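Local coordinates for BluB-like flavoprotein (Clostridium difficile 630, PDB 3EO8) that binds flavin mononucleotide and, as a member of the nitroreductase family, probably works as an FMN-dependent oxidoreductase, at residues 25-30 against 48-53; 58-63 against 101-106; 70-75 against 84-89; 144-149 against 190-195. One frame throughout, in Å; residues are numbered along the deposited sequence.

Interaction 1. Residues 25-30 against 48-53; sequences EDILKM and FVVIKR
Ile-27, on one side of helix 24-35, meets Val-50 and Lys-52, alternate residues on one face of strand 47-51 and the turn that follows. It uses its two branches on the two methyls of the valine: Ile-27 CG2 lies 3.9 Å from Val-50 CG2, while Ile-27 CD1, at the end of the longer branch, sits 4.0 Å from Val-50 CG1. Ile-27 CD1 also reaches Lys-52 CE, at 3.9 Å, the two side chains meeting tip to tip. With Ile-27 CG1 anti to its own carbonyl carbon (chi1 -65°), CD1 is carried to a place between Val-50 CG1 and Lys-52 CE, and CG2 faces Val-50 CG2. Lys-52 stays extended beyond CG, which brings CE to the isoleucine and carries NZ on to the start of the helix; there it forms a salt bridge with Asp-24 and a hydrogen bond to Val-22 O. Further out, Ile-31 of the same helix also packs on Val-50. Phe-217 of the second subunit touches both Ile-27 and Val-50, and a strand of that subunit pairs in parallel with residues 48-50, so the sheet of the nitroreductase fold runs on across the dimer interface. Between the two segments the contact is thus wholly apolar, even where the lysine takes part: its CE borders the patch, while its ammonium pairs with Asp-24 at the helix start and with Val-22 O just before it.

Interaction 2. Residues 58-63 against 101-106; sequences EKIADV and PVLVLV
Ile-60 of helix 54-75 packs on Leu-103 and Leu-105 of strand 102-108, a helix-on-sheet contact in the α+β fold of the nitroreductase family. The strand lies inside the antiparallel sheet, between strands 47-51 and 189-197, and Leu-103 and Leu-105 are two apart, so both leucines project from the same face toward the helix. Ile-60 loses the most surface here, through one methyl. Its CG1 is anti to the carbonyl carbon and the branch continues nearly straight (chi2 165°), which drives CD1 away from the helix toward the sheet. Leu-103, with CG anti to its backbone N (chi1 179°), extends toward the helix in turn, and the two side chains meet end on. Leu-105 takes the other common leucine rotamer, with chi1 at -56°, and brings its CD1 to the same isoleucine methyl from farther along the strand. The backbones remain well apart, the CA atoms of Ile-60 and Leu-103 being 10.1 Å from each other, and side chains alone bridge the gap. Tyr-97 touches Ile-60 and Leu-103, Ile-51 of the neighbouring strand touches Ile-60 and Leu-105, and Met-193 reaches both leucines, surrounding the contact with further side chains. The side chain of Leu-103 is about 10 Å from a bound FMN. At the centre of the contact, Ile-60 CD1 stands 4.0 Å from Leu-103 CD2 and 4.4 Å from Leu-105 CD1.

Interaction 3. Residues 70-75 against 84-89; sequences EILVEM and NRFRKF
Leu-72 is met by Phe-86 and Arg-87 of the facing helix. Ahead of them, Asn-84 holds the arginine: its OD1 accepts a 3.1 Å hydrogen bond from Arg-87 NH1, which stands above the carbonyl plane, and the bond is well bent at 142°. Phe-86 comes next and fills the middle of this antiparallel helical hairpin, in which the axes of the two segments lie at 157°. With CG anti to its backbone N (chi1 -170°), the ring is thrown toward helix 54-75. Leu-72 CD2 meets it at the edge, near the ring plane, 3.6 Å from Phe-86 CD2. Met-75, present as selenomethionine, sets its SE 4.6 Å from the centroid of the Phe-86 ring in an oblique Met-aromatic contact, and Ile-71 CG2 touches Phe-86 CE2. Arg-87 then runs extended across both methyls of Leu-72: Arg-87 CG is 3.7 Å from Leu-72 CD1, and one face of the guanidinium lies over Leu-72 CD2. Arg-87 NH2 also forms a salt bridge with Asp-76, just after 70-75. Glu-118 of the second subunit packs on Phe-86, and Leu-121 of that subunit on Met-75. Leu-72 CD2 therefore packs at once on a ring edge and on the flat face of a guanidinium, whose N-H groups go to Asn-84 and Asp-76 at the border of the contact.

Interaction 4. Residues 144-149 against 190-195; sequences AAIENF and LGAMLA
Leu-194 and Phe-149 run past each other in opposite directions, which sets the CD1 methyl of the leucine over one face of the phenyl ring. Leu-194 CD1 is 3.9 Å from the centroid of the Phe-149 ring and 18° off the normal, a CH-pi contact displaced toward the rim, where Phe-149 CD1 is the nearest ring atom. The other methyl, Leu-194 CD2, turns to Ile-146 and lies 4.0 Å from Ile-146 CG2; these two side chains likewise slide by in opposed senses. Ile-146 has CG1 anti to its carbonyl carbon (chi1 -66°), which directs CD1 back along the strand, toward its N-terminal end, to Ala-192 CB at 3.8 Å. In the nitroreductase fold, this is helix 137-155 packed on the inner strand 189-197, the two segments running almost parallel at 12°. Gly-191 and Ala-192 both face Val-106 of the neighbouring strand, forming a classic beta bulge that includes the alanine met by Ile-146. Helix 24-35 adds Met-30, Ile-31 and Ala-34 around Phe-149, and Gln-140 of the second subunit packs on Ile-146 and Ala-192. The Ala-192 side chain is about 6 Å from a bound FMN and about 4 Å from that of Thr-164, which binds the flavin.

In the fold
Interactions 1, 2 and 4 each pack a helix on the same antiparallel sheet, whose strands 47-51, 102-108 and 189-197 follow one another in that order across it; backbone bonds such as Val-49 N to Leu-105 O and Val-106 O to Gly-191 N tie them together. All four contacts are buried. Interaction 4 is the most central and meets interaction 1 where Met-30 and Phe-48 touch Phe-149. Interaction 3 lies farthest out, joining two helices; it shares helix 54-75 with interaction 2 and is nested in its chain loop. Interaction 2 is aliphatic, interaction 4 adds an aromatic face, and interactions 1 and 3 have partly exposed charged partners, Lys-52 and Arg-87.

Interaction 1. Residues 25-30 against 48-53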
loop_
_atom_site.group_PDB
_atom_site.type_symbol
_atom_site.label_atom_id
_atom_site.label_comp_id
_atom_site.label_asym_id
_atom_site.label_seq_id
_atom_site.Cartn_x
_atom_site.Cartn_y
_atom_site.Cartn_z
ATOM N N GLU A 25 -13.664 13.256 17.149
ATOM C CA GLU A 25 -12.356 13.424 17.774
ATOM C C GLU A 25 -11.494 12.169 17.610
ATOM O O GLU A 25 -10.297 12.274 17.362
ATOM C CB GLU A 25 -12.490 13.792 19.268
ATOM N N ASP A 26 -12.088 10.982 17.742
ATOM C CA ASP A 26 -11.325 9.754 17.614
ATOM C C ASP A 26 -10.976 9.504 16.144
ATOM O O ASP A 26 -9.881 9.069 15.814
ATOM C CB ASP A 26 -12.109 8.552 18.164
ATOM C CG ASP A 26 -12.128 8.488 19.690
ATOM O OD1 ASP A 26 -11.321 9.153 20.333
ATOM O OD2 ASP A 26 -12.940 7.725 20.232
ATOM N N ILE A 27 -11.899 9.827 15.260
ATOM C CA ILE A 27 -11.661 9.639 13.825
ATOM C C ILE A 27 -10.535 10.573 13.379
ATOM O O ILE A 27 -9.683 10.221 12.554
ATOM C CB ILE A 27 -12.914 9.913 12.984
ATOM C CG1 ILE A 27 -14.018 8.887 13.301
ATOM C CG2 ILE A 27 -12.563 9.819 11.491
ATOM C CD1 ILE A 27 -15.401 9.295 12.804
ATOM N N LEU A 28 -10.528 11.779 13.933
ATOM C CA LEU A 28 -9.444 12.710 13.652
ATOM C C LEU A 28 -8.081 12.145 14.078
ATOM O O LEU A 28 -7.089 12.293 13.340
ATOM C CB LEU A 28 -9.712 14.085 14.297
ATOM C CG LEU A 28 -8.849 15.224 13.774
ATOM C CD1 LEU A 28 -9.145 15.399 12.265
ATOM C CD2 LEU A 28 -9.056 16.537 14.572
ATOM N N LYS A 29 -8.019 11.494 15.247
ATOM C CA LYS A 29 -6.781 10.846 15.685
ATOM C C LYS A 29 -6.346 9.779 14.682
ATOM O O LYS A 29 -5.159 9.654 14.401
ATOM C CB LYS A 29 -6.940 10.214 17.083
ATOM C CG LYS A 29 -7.035 11.218 18.205
ATOM C CD LYS A 29 -7.383 10.516 19.527
ATOM C CE LYS A 29 -7.717 11.499 20.650
HETATM N N MSE A 30 -7.296 9.006 14.144
HETATM C CA MSE A 30 -6.969 7.988 13.122
HETATM C C MSE A 30 -6.368 8.604 11.874
HETATM O O MSE A 30 -5.416 8.072 11.277
HETATM C CB MSE A 30 -8.206 7.164 12.754
HETATM C CG MSE A 30 -8.859 6.451 13.918
HETATM SE SE MSE A 30 -10.623 5.752 13.473
HETATM C CE MSE A 30 -11.343 5.865 15.313
ATOM N N PHE A 48 -9.144 11.847 3.318
ATOM C CA PHE A 48 -10.153 11.020 3.951
ATOM C C PHE A 48 -11.470 11.787 4.083
ATOM O O PHE A 48 -11.525 12.793 4.801
ATOM C CB PHE A 48 -9.674 10.575 5.354
ATOM C CG PHE A 48 -8.440 9.728 5.310
ATOM C CD1 PHE A 48 -7.184 10.308 5.124
ATOM C CD2 PHE A 48 -8.527 8.350 5.404
ATOM C CE1 PHE A 48 -6.046 9.515 5.019
ATOM C CE2 PHE A 48 -7.398 7.554 5.310
ATOM C CZ PHE A 48 -6.156 8.130 5.113
ATOM N N VAL A 49 -12.520 11.284 3.432
ATOM C CA VAL A 49 -13.850 11.869 3.502
ATOM C C VAL A 49 -14.692 11.063 4.458
ATOM O O VAL A 49 -14.979 9.906 4.210
ATOM C CB VAL A 49 -14.518 11.919 2.110
ATOM C CG1 VAL A 49 -15.914 12.552 2.187
ATOM C CG2 VAL A 49 -13.635 12.686 1.146
ATOM N N VAL A 50 -15.061 11.668 5.584
ATOM C CA VAL A 50 -15.740 10.942 6.640
ATOM C C VAL A 50 -17.255 11.145 6.596
ATOM O O VAL A 50 -17.746 12.277 6.700
ATOM C CB VAL A 50 -15.228 11.429 7.994
ATOM C CG1 VAL A 50 -15.932 10.667 9.111
ATOM C CG2 VAL A 50 -13.722 11.217 8.086
ATOM N N ILE A 51 -18.002 10.054 6.441
ATOM C CA ILE A 51 -19.439 10.134 6.286
ATOM C C ILE A 51 -20.155 9.386 7.377
ATOM O O ILE A 51 -19.880 8.219 7.613
ATOM C CB ILE A 51 -19.878 9.540 4.925
ATOM C CG1 ILE A 51 -19.260 10.317 3.790
ATOM C CG2 ILE A 51 -21.407 9.577 4.769
ATOM C CD1 ILE A 51 -19.264 9.558 2.471
ATOM N N LYS A 52 -21.091 10.081 8.035
ATOM C CA LYS A 52 -22.038 9.471 8.952
ATOM C C LYS A 52 -23.485 9.621 8.463
ATOM O O LYS A 52 -24.402 9.020 9.044
ATOM C CB LYS A 52 -21.885 10.082 10.355
ATOM C CG LYS A 52 -20.622 9.652 11.101
ATOM C CD LYS A 52 -20.473 10.422 12.416
ATOM C CE LYS A 52 -19.180 10.125 13.139
ATOM N NZ LYS A 52 -19.191 10.838 14.449
ATOM N N ARG A 53 -23.681 10.382 7.391
ATOM C CA ARG A 53 -25.036 10.667 6.912
ATOM C C ARG A 53 -25.616 9.418 6.252
ATOM O O ARG A 53 -25.129 8.958 5.235
ATOM C CB ARG A 53 -25.026 11.857 5.940
ATOM C CG ARG A 53 -26.390 12.485 5.730
ATOM C CD ARG A 53 -26.444 13.341 4.468
ATOM N NE ARG A 53 -25.600 14.528 4.549
ATOM C CZ ARG A 53 -25.079 15.173 3.506
ATOM N NH1 ARG A 53 -25.260 14.738 2.264
ATOM N NH2 ARG A 53 -24.344 16.249 3.709
#

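Interaction 2. Residues 58-63 against 101-106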
loop_
_atom_site.group_PDB
_atom_site.type_symbol
_atom_site.label_atom_id
_atom_site.label_comp_id
_atom_site.label_asym_id
_atom_site.label_seq_id
_atom_site.Cartn_x
_atom_site.Cartn_y
_atom_site.Cartn_z
ATOM N N GLU A 58 -26.554 5.251 1.757
ATOM C CA GLU A 58 -27.491 4.432 0.993
ATOM C C GLU A 58 -27.419 4.794 -0.477
ATOM O O GLU A 58 -27.565 3.933 -1.354
ATOM C CB GLU A 58 -28.924 4.640 1.480
ATOM C CG GLU A 58 -29.140 4.201 2.924
ATOM C CD GLU A 58 -29.243 2.696 3.091
ATOM O OE1 GLU A 58 -29.306 1.983 2.054
ATOM O OE2 GLU A 58 -29.270 2.232 4.264
ATOM N N LYS A 59 -27.247 6.088 -0.764
ATOM C CA LYS A 59 -27.100 6.527 -2.139
ATOM C C LYS A 59 -25.878 5.910 -2.810
ATOM O O LYS A 59 -25.915 5.564 -3.980
ATOM C CB LYS A 59 -27.074 8.066 -2.220
ATOM C CG LYS A 59 -28.467 8.673 -2.075
ATOM C CD LYS A 59 -28.448 10.180 -1.943
ATOM C CE LYS A 59 -29.873 10.763 -1.816
ATOM N NZ LYS A 59 -30.378 10.655 -0.411
ATOM N N ILE A 60 -24.803 5.769 -2.059
ATOM C CA ILE A 60 -23.545 5.194 -2.570
ATOM C C ILE A 60 -23.807 3.707 -2.868
ATOM O O ILE A 60 -23.417 3.179 -3.892
ATOM C CB ILE A 60 -22.401 5.451 -1.575
ATOM C CG1 ILE A 60 -22.005 6.943 -1.607
ATOM C CG2 ILE A 60 -21.173 4.587 -1.871
ATOM C CD1 ILE A 60 -21.149 7.369 -0.423
ATOM N N ALA A 61 -24.519 3.058 -1.971
ATOM C CA ALA A 61 -24.857 1.633 -2.139
ATOM C C ALA A 61 -25.664 1.427 -3.405
ATOM O O ALA A 61 -25.369 0.537 -4.223
ATOM C CB ALA A 61 -25.594 1.134 -0.886
ATOM N N ASP A 62 -26.631 2.298 -3.633
ATOM C CA ASP A 62 -27.480 2.172 -4.813
ATOM C C ASP A 62 -26.695 2.305 -6.115
ATOM O O ASP A 62 -27.029 1.614 -7.080
ATOM C CB ASP A 62 -28.618 3.186 -4.770
ATOM C CG ASP A 62 -29.651 2.883 -3.687
ATOM O OD1 ASP A 62 -29.745 1.734 -3.203
ATOM O OD2 ASP A 62 -30.421 3.801 -3.375
ATOM N N VAL A 63 -25.678 3.183 -6.191
ATOM C CA VAL A 63 -24.905 3.282 -7.451
ATOM C C VAL A 63 -23.969 2.079 -7.625
ATOM O O VAL A 63 -23.693 1.650 -8.754
ATOM C CB VAL A 63 -24.090 4.624 -7.641
ATOM C CG1 VAL A 63 -25.026 5.833 -7.709
ATOM C CG2 VAL A 63 -22.974 4.764 -6.613
ATOM N N PRO A 101 -21.669 2.502 11.510
ATOM C CA PRO A 101 -22.043 3.896 11.679
ATOM C C PRO A 101 -21.250 4.891 10.841
ATOM O O PRO A 101 -21.712 5.994 10.637
ATOM C CB PRO A 101 -21.818 4.137 13.181
ATOM C CG PRO A 101 -20.725 3.158 13.563
ATOM C CD PRO A 101 -20.946 1.961 12.678
ATOM N N VAL A 102 -20.079 4.514 10.345
ATOM C CA VAL A 102 -19.222 5.450 9.610
ATOM C C VAL A 102 -18.703 4.797 8.355
ATOM O O VAL A 102 -18.273 3.649 8.391
ATOM C CB VAL A 102 -18.010 5.901 10.461
ATOM C CG1 VAL A 102 -17.108 6.845 9.664
ATOM C CG2 VAL A 102 -18.467 6.516 11.778
ATOM N N LEU A 103 -18.765 5.533 7.251
ATOM C CA LEU A 103 -18.131 5.177 5.987
ATOM C C LEU A 103 -17.056 6.224 5.720
ATOM O O LEU A 103 -17.348 7.407 5.707
ATOM C CB LEU A 103 -19.115 5.194 4.823
ATOM C CG LEU A 103 -18.547 4.854 3.462
ATOM C CD1 LEU A 103 -17.938 3.441 3.505
ATOM C CD2 LEU A 103 -19.616 5.003 2.366
ATOM N N VAL A 104 -15.823 5.782 5.477
ATOM C CA VAL A 104 -14.763 6.703 5.107
ATOM C C VAL A 104 -14.387 6.429 3.656
ATOM O O VAL A 104 -14.105 5.301 3.290
ATOM C CB VAL A 104 -13.542 6.551 5.993
ATOM C CG1 VAL A 104 -12.523 7.630 5.643
ATOM C CG2 VAL A 104 -13.945 6.597 7.501
ATOM N N LEU A 105 -14.409 7.444 2.812
ATOM C CA LEU A 105 -13.959 7.294 1.459
ATOM C C LEU A 105 -12.556 7.815 1.435
ATOM O O LEU A 105 -12.310 8.978 1.824
ATOM C CB LEU A 105 -14.819 8.094 0.485
ATOM C CG LEU A 105 -16.315 7.808 0.516
ATOM C CD1 LEU A 105 -16.987 8.715 -0.488
ATOM C CD2 LEU A 105 -16.611 6.376 0.252
ATOM N N VAL A 106 -11.635 6.964 1.010
ATOM C CA VAL A 106 -10.244 7.338 0.972
ATOM C C VAL A 106 -9.909 7.656 -0.464
ATOM O O VAL A 106 -9.837 6.750 -1.325
ATOM C CB VAL A 106 -9.315 6.250 1.514
ATOM C CG1 VAL A 106 -7.983 6.854 1.695
ATOM C CG2 VAL A 106 -9.835 5.726 2.885
#

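Interaction 3. Residues 70-75 against 84-89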
loop_
_atom_site.group_PDB
_atom_site.type_symbol
_atom_site.label_atom_id
_atom_site.label_comp_id
_atom_site.label_asym_id
_atom_site.label_seq_id
_atom_site.Cartn_x
_atom_site.Cartn_y
_atom_site.Cartn_z
ATOM N N GLU A 70 -25.548 -3.931 -14.168
ATOM C CA GLU A 70 -25.151 -3.839 -15.568
ATOM C C GLU A 70 -24.178 -4.957 -15.915
ATOM O O GLU A 70 -24.271 -5.535 -17.008
ATOM C CB GLU A 70 -24.489 -2.485 -15.861
ATOM C CG GLU A 70 -25.371 -1.284 -15.605
ATOM C CD GLU A 70 -24.599 0.032 -15.728
ATOM O OE1 GLU A 70 -23.393 -0.009 -16.113
ATOM O OE2 GLU A 70 -25.221 1.093 -15.459
ATOM N N ILE A 71 -23.268 -5.269 -14.985
ATOM C CA ILE A 71 -22.336 -6.385 -15.161
ATOM C C ILE A 71 -23.076 -7.745 -15.104
ATOM O O ILE A 71 -22.895 -8.569 -15.982
ATOM C CB ILE A 71 -21.184 -6.361 -14.141
ATOM C CG1 ILE A 71 -20.352 -5.067 -14.292
ATOM C CG2 ILE A 71 -20.341 -7.559 -14.336
ATOM C CD1 ILE A 71 -19.424 -4.736 -13.092
ATOM N N LEU A 72 -23.949 -7.928 -14.107
ATOM C CA LEU A 72 -24.685 -9.177 -13.924
ATOM C C LEU A 72 -25.541 -9.603 -15.127
ATOM O O LEU A 72 -25.591 -10.788 -15.485
ATOM C CB LEU A 72 -25.558 -9.106 -12.649
ATOM C CG LEU A 72 -24.800 -9.247 -11.339
ATOM C CD1 LEU A 72 -25.701 -8.937 -10.149
ATOM C CD2 LEU A 72 -24.163 -10.640 -11.179
ATOM N N VAL A 73 -26.261 -8.666 -15.733
ATOM C CA VAL A 73 -27.106 -9.005 -16.879
ATOM C C VAL A 73 -26.266 -9.502 -18.046
ATOM O O VAL A 73 -26.734 -10.304 -18.854
ATOM C CB VAL A 73 -28.002 -7.837 -17.353
ATOM C CG1 VAL A 73 -29.099 -7.565 -16.341
ATOM C CG2 VAL A 73 -27.171 -6.591 -17.640
ATOM N N GLU A 74 -25.028 -9.051 -18.147
ATOM C CA GLU A 74 -24.139 -9.622 -19.176
ATOM C C GLU A 74 -23.498 -10.962 -18.729
ATOM O O GLU A 74 -23.294 -11.856 -19.552
ATOM C CB GLU A 74 -23.050 -8.633 -19.544
ATOM C CG GLU A 74 -23.595 -7.304 -20.009
ATOM C CD GLU A 74 -24.419 -7.368 -21.271
ATOM O OE1 GLU A 74 -24.198 -8.263 -22.113
ATOM O OE2 GLU A 74 -25.279 -6.474 -21.422
HETATM N N MSE A 75 -23.170 -11.083 -17.453
HETATM C CA MSE A 75 -22.558 -12.298 -16.922
HETATM C C MSE A 75 -23.529 -13.458 -17.054
HETATM O O MSE A 75 -23.112 -14.582 -17.355
HETATM C CB MSE A 75 -22.184 -12.158 -15.453
HETATM C CG MSE A 75 -20.924 -11.314 -15.176
HETATM SE SE MSE A 75 -20.523 -11.265 -13.337
HETATM C CE MSE A 75 -19.582 -12.990 -13.228
ATOM N N ASN A 84 -24.068 -15.712 -10.250
ATOM C CA ASN A 84 -24.516 -15.980 -8.870
ATOM C C ASN A 84 -23.428 -15.862 -7.837
ATOM O O ASN A 84 -23.678 -15.351 -6.730
ATOM C CB ASN A 84 -25.172 -17.368 -8.773
ATOM C CG ASN A 84 -26.584 -17.387 -9.336
ATOM O OD1 ASN A 84 -27.200 -16.343 -9.529
ATOM N ND2 ASN A 84 -27.110 -18.587 -9.593
ATOM N N ARG A 85 -22.223 -16.324 -8.155
ATOM C CA ARG A 85 -21.107 -16.130 -7.245
ATOM C C ARG A 85 -20.859 -14.622 -7.023
ATOM O O ARG A 85 -20.617 -14.176 -5.888
ATOM C CB ARG A 85 -19.848 -16.885 -7.732
ATOM C CG ARG A 85 -19.935 -18.406 -7.460
ATOM C CD ARG A 85 -18.639 -19.234 -7.765
ATOM N NE ARG A 85 -19.010 -20.662 -7.891
ATOM C CZ ARG A 85 -18.256 -21.717 -7.536
ATOM N NH1 ARG A 85 -17.034 -21.578 -7.010
ATOM N NH2 ARG A 85 -18.743 -22.941 -7.704
ATOM N N PHE A 86 -20.994 -13.829 -8.070
ATOM C CA PHE A 86 -20.812 -12.358 -7.938
ATOM C C PHE A 86 -21.939 -11.683 -7.127
ATOM O O PHE A 86 -21.675 -10.769 -6.339
ATOM C CB PHE A 86 -20.692 -11.727 -9.319
ATOM C CG PHE A 86 -20.267 -10.283 -9.319
ATOM C CD1 PHE A 86 -19.143 -9.877 -8.655
ATOM C CD2 PHE A 86 -20.971 -9.340 -10.064
ATOM C CE1 PHE A 86 -18.723 -8.534 -8.717
ATOM C CE2 PHE A 86 -20.557 -8.025 -10.124
ATOM C CZ PHE A 86 -19.433 -7.629 -9.432
ATOM N N ARG A 87 -23.179 -12.144 -7.288
ATOM C CA ARG A 87 -24.282 -11.668 -6.448
ATOM C C ARG A 87 -23.985 -11.852 -4.960
ATOM O O ARG A 87 -24.209 -10.954 -4.140
ATOM C CB ARG A 87 -25.573 -12.423 -6.809
ATOM C CG ARG A 87 -26.129 -12.064 -8.162
ATOM C CD ARG A 87 -27.421 -12.842 -8.586
ATOM N NE ARG A 87 -27.912 -12.253 -9.825
ATOM C CZ ARG A 87 -27.699 -12.705 -11.062
ATOM N NH1 ARG A 87 -27.102 -13.865 -11.317
ATOM N NH2 ARG A 87 -28.165 -12.006 -12.074
ATOM N N LYS A 88 -23.507 -13.041 -4.607
ATOM C CA LYS A 88 -23.244 -13.351 -3.193
ATOM C C LYS A 88 -22.057 -12.524 -2.736
ATOM O O LYS A 88 -22.048 -12.000 -1.628
ATOM C CB LYS A 88 -22.941 -14.852 -3.001
ATOM C CG LYS A 88 -22.763 -15.250 -1.504
ATOM C CD LYS A 88 -22.540 -16.768 -1.280
ATOM N N PHE A 89 -21.044 -12.420 -3.594
ATOM C CA PHE A 89 -19.828 -11.675 -3.249
ATOM C C PHE A 89 -20.111 -10.198 -2.899
ATOM O O PHE A 89 -19.625 -9.672 -1.888
ATOM C CB PHE A 89 -18.810 -11.757 -4.393
ATOM C CG PHE A 89 -17.641 -10.867 -4.198
ATOM C CD1 PHE A 89 -16.575 -11.264 -3.428
ATOM C CD2 PHE A 89 -17.630 -9.585 -4.746
ATOM C CE1 PHE A 89 -15.499 -10.409 -3.218
ATOM C CE2 PHE A 89 -16.562 -8.744 -4.538
ATOM C CZ PHE A 89 -15.502 -9.155 -3.769
#

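Interaction 4. Residues 144-149 against 190-195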
loop_
_atom_site.group_PDB
_atom_site.type_symbol
_atom_site.label_atom_id
_atom_site.label_comp_id
_atom_site.label_asym_id
_atom_site.label_seq_id
_atom_site.Cartn_x
_atom_site.Cartn_y
_atom_site.Cartn_z
ATOM N N ALA A 144 0.120 2.154 3.264
ATOM C CA ALA A 144 0.789 2.525 4.510
ATOM C C ALA A 144 -0.098 3.457 5.345
ATOM O O ALA A 144 -0.281 3.249 6.556
ATOM C CB ALA A 144 2.151 3.155 4.220
ATOM N N ALA A 145 -0.687 4.477 4.710
ATOM C CA ALA A 145 -1.599 5.396 5.429
ATOM C C ALA A 145 -2.832 4.697 5.984
ATOM O O ALA A 145 -3.232 4.890 7.146
ATOM C CB ALA A 145 -2.007 6.565 4.508
ATOM N N ILE A 146 -3.452 3.877 5.150
ATOM C CA ILE A 146 -4.708 3.206 5.566
ATOM C C ILE A 146 -4.417 2.161 6.644
ATOM O O ILE A 146 -5.201 1.993 7.607
ATOM C CB ILE A 146 -5.468 2.607 4.351
ATOM C CG1 ILE A 146 -5.983 3.701 3.400
ATOM C CG2 ILE A 146 -6.622 1.738 4.813
ATOM C CD1 ILE A 146 -6.468 3.168 2.040
ATOM N N GLU A 147 -3.237 1.548 6.606
ATOM C CA GLU A 147 -2.847 0.661 7.725
ATOM C C GLU A 147 -2.643 1.406 9.035
ATOM O O GLU A 147 -3.112 0.935 10.048
ATOM C CB GLU A 147 -1.667 -0.227 7.336
ATOM C CG GLU A 147 -1.258 -1.254 8.386
ATOM C CD GLU A 147 -2.238 -2.421 8.573
ATOM O OE1 GLU A 147 -3.311 -2.431 7.940
ATOM O OE2 GLU A 147 -1.899 -3.341 9.389
ATOM N N ASN A 148 -2.025 2.592 9.004
ATOM C CA ASN A 148 -1.880 3.421 10.195
ATOM C C ASN A 148 -3.249 3.807 10.788
ATOM O O ASN A 148 -3.448 3.781 12.004
ATOM C CB ASN A 148 -1.079 4.696 9.849
ATOM C CG ASN A 148 0.437 4.503 9.887
ATOM O OD1 ASN A 148 0.947 3.388 9.894
ATOM N ND2 ASN A 148 1.164 5.628 9.885
ATOM N N PHE A 149 -4.189 4.153 9.917
ATOM C CA PHE A 149 -5.579 4.442 10.293
ATOM C C PHE A 149 -6.184 3.200 10.956
ATOM O O PHE A 149 -6.736 3.277 12.057
ATOM C CB PHE A 149 -6.394 4.784 9.049
ATOM C CG PHE A 149 -7.788 5.282 9.320
ATOM C CD1 PHE A 149 -8.792 4.421 9.753
ATOM C CD2 PHE A 149 -8.127 6.613 9.040
ATOM C CE1 PHE A 149 -10.097 4.889 9.983
ATOM C CE2 PHE A 149 -9.419 7.067 9.266
ATOM C CZ PHE A 149 -10.391 6.209 9.739
ATOM N N LEU A 190 -11.341 7.922 -5.985
ATOM C CA LEU A 190 -11.580 6.993 -4.886
ATOM C C LEU A 190 -10.531 5.893 -4.920
ATOM O O LEU A 190 -10.330 5.244 -5.947
ATOM C CB LEU A 190 -12.977 6.418 -4.986
ATOM C CG LEU A 190 -13.371 5.537 -3.827
ATOM C CD1 LEU A 190 -13.503 6.345 -2.561
ATOM C CD2 LEU A 190 -14.643 4.771 -4.189
ATOM N N GLY A 191 -9.803 5.720 -3.827
ATOM C CA GLY A 191 -8.846 4.619 -3.735
ATOM C C GLY A 191 -9.396 3.398 -3.005
ATOM O O GLY A 191 -9.189 2.255 -3.418
ATOM N N ALA A 192 -10.065 3.652 -1.886
ATOM C CA ALA A 192 -10.558 2.599 -1.019
ATOM C C ALA A 192 -11.684 3.192 -0.163
ATOM O O ALA A 192 -11.818 4.423 -0.110
ATOM C CB ALA A 192 -9.428 2.051 -0.138
HETATM N N MSE A 193 -12.506 2.333 0.450
HETATM C CA MSE A 193 -13.359 2.736 1.557
HETATM C C MSE A 193 -12.995 1.960 2.797
HETATM O O MSE A 193 -12.329 0.911 2.749
HETATM C CB MSE A 193 -14.853 2.550 1.265
HETATM C CG MSE A 193 -15.238 2.816 -0.177
HETATM SE SE MSE A 193 -17.132 2.921 -0.530
HETATM C CE MSE A 193 -17.680 1.102 -0.271
ATOM N N LEU A 194 -13.381 2.529 3.933
ATOM C CA LEU A 194 -13.289 1.862 5.221
ATOM C C LEU A 194 -14.668 1.850 5.871
ATOM O O LEU A 194 -15.331 2.920 5.986
ATOM C CB LEU A 194 -12.338 2.599 6.123
ATOM C CG LEU A 194 -10.871 2.542 5.766
ATOM C CD1 LEU A 194 -10.101 3.732 6.397
ATOM C CD2 LEU A 194 -10.352 1.221 6.252
ATOM N N ALA A 195 -15.111 0.659 6.280
ATOM C CA ALA A 195 -16.297 0.532 7.138
ATOM C C ALA A 195 -15.783 0.563 8.571
ATOM O O ALA A 195 -14.943 -0.262 8.940
ATOM C CB ALA A 195 -17.066 -0.797 6.873
#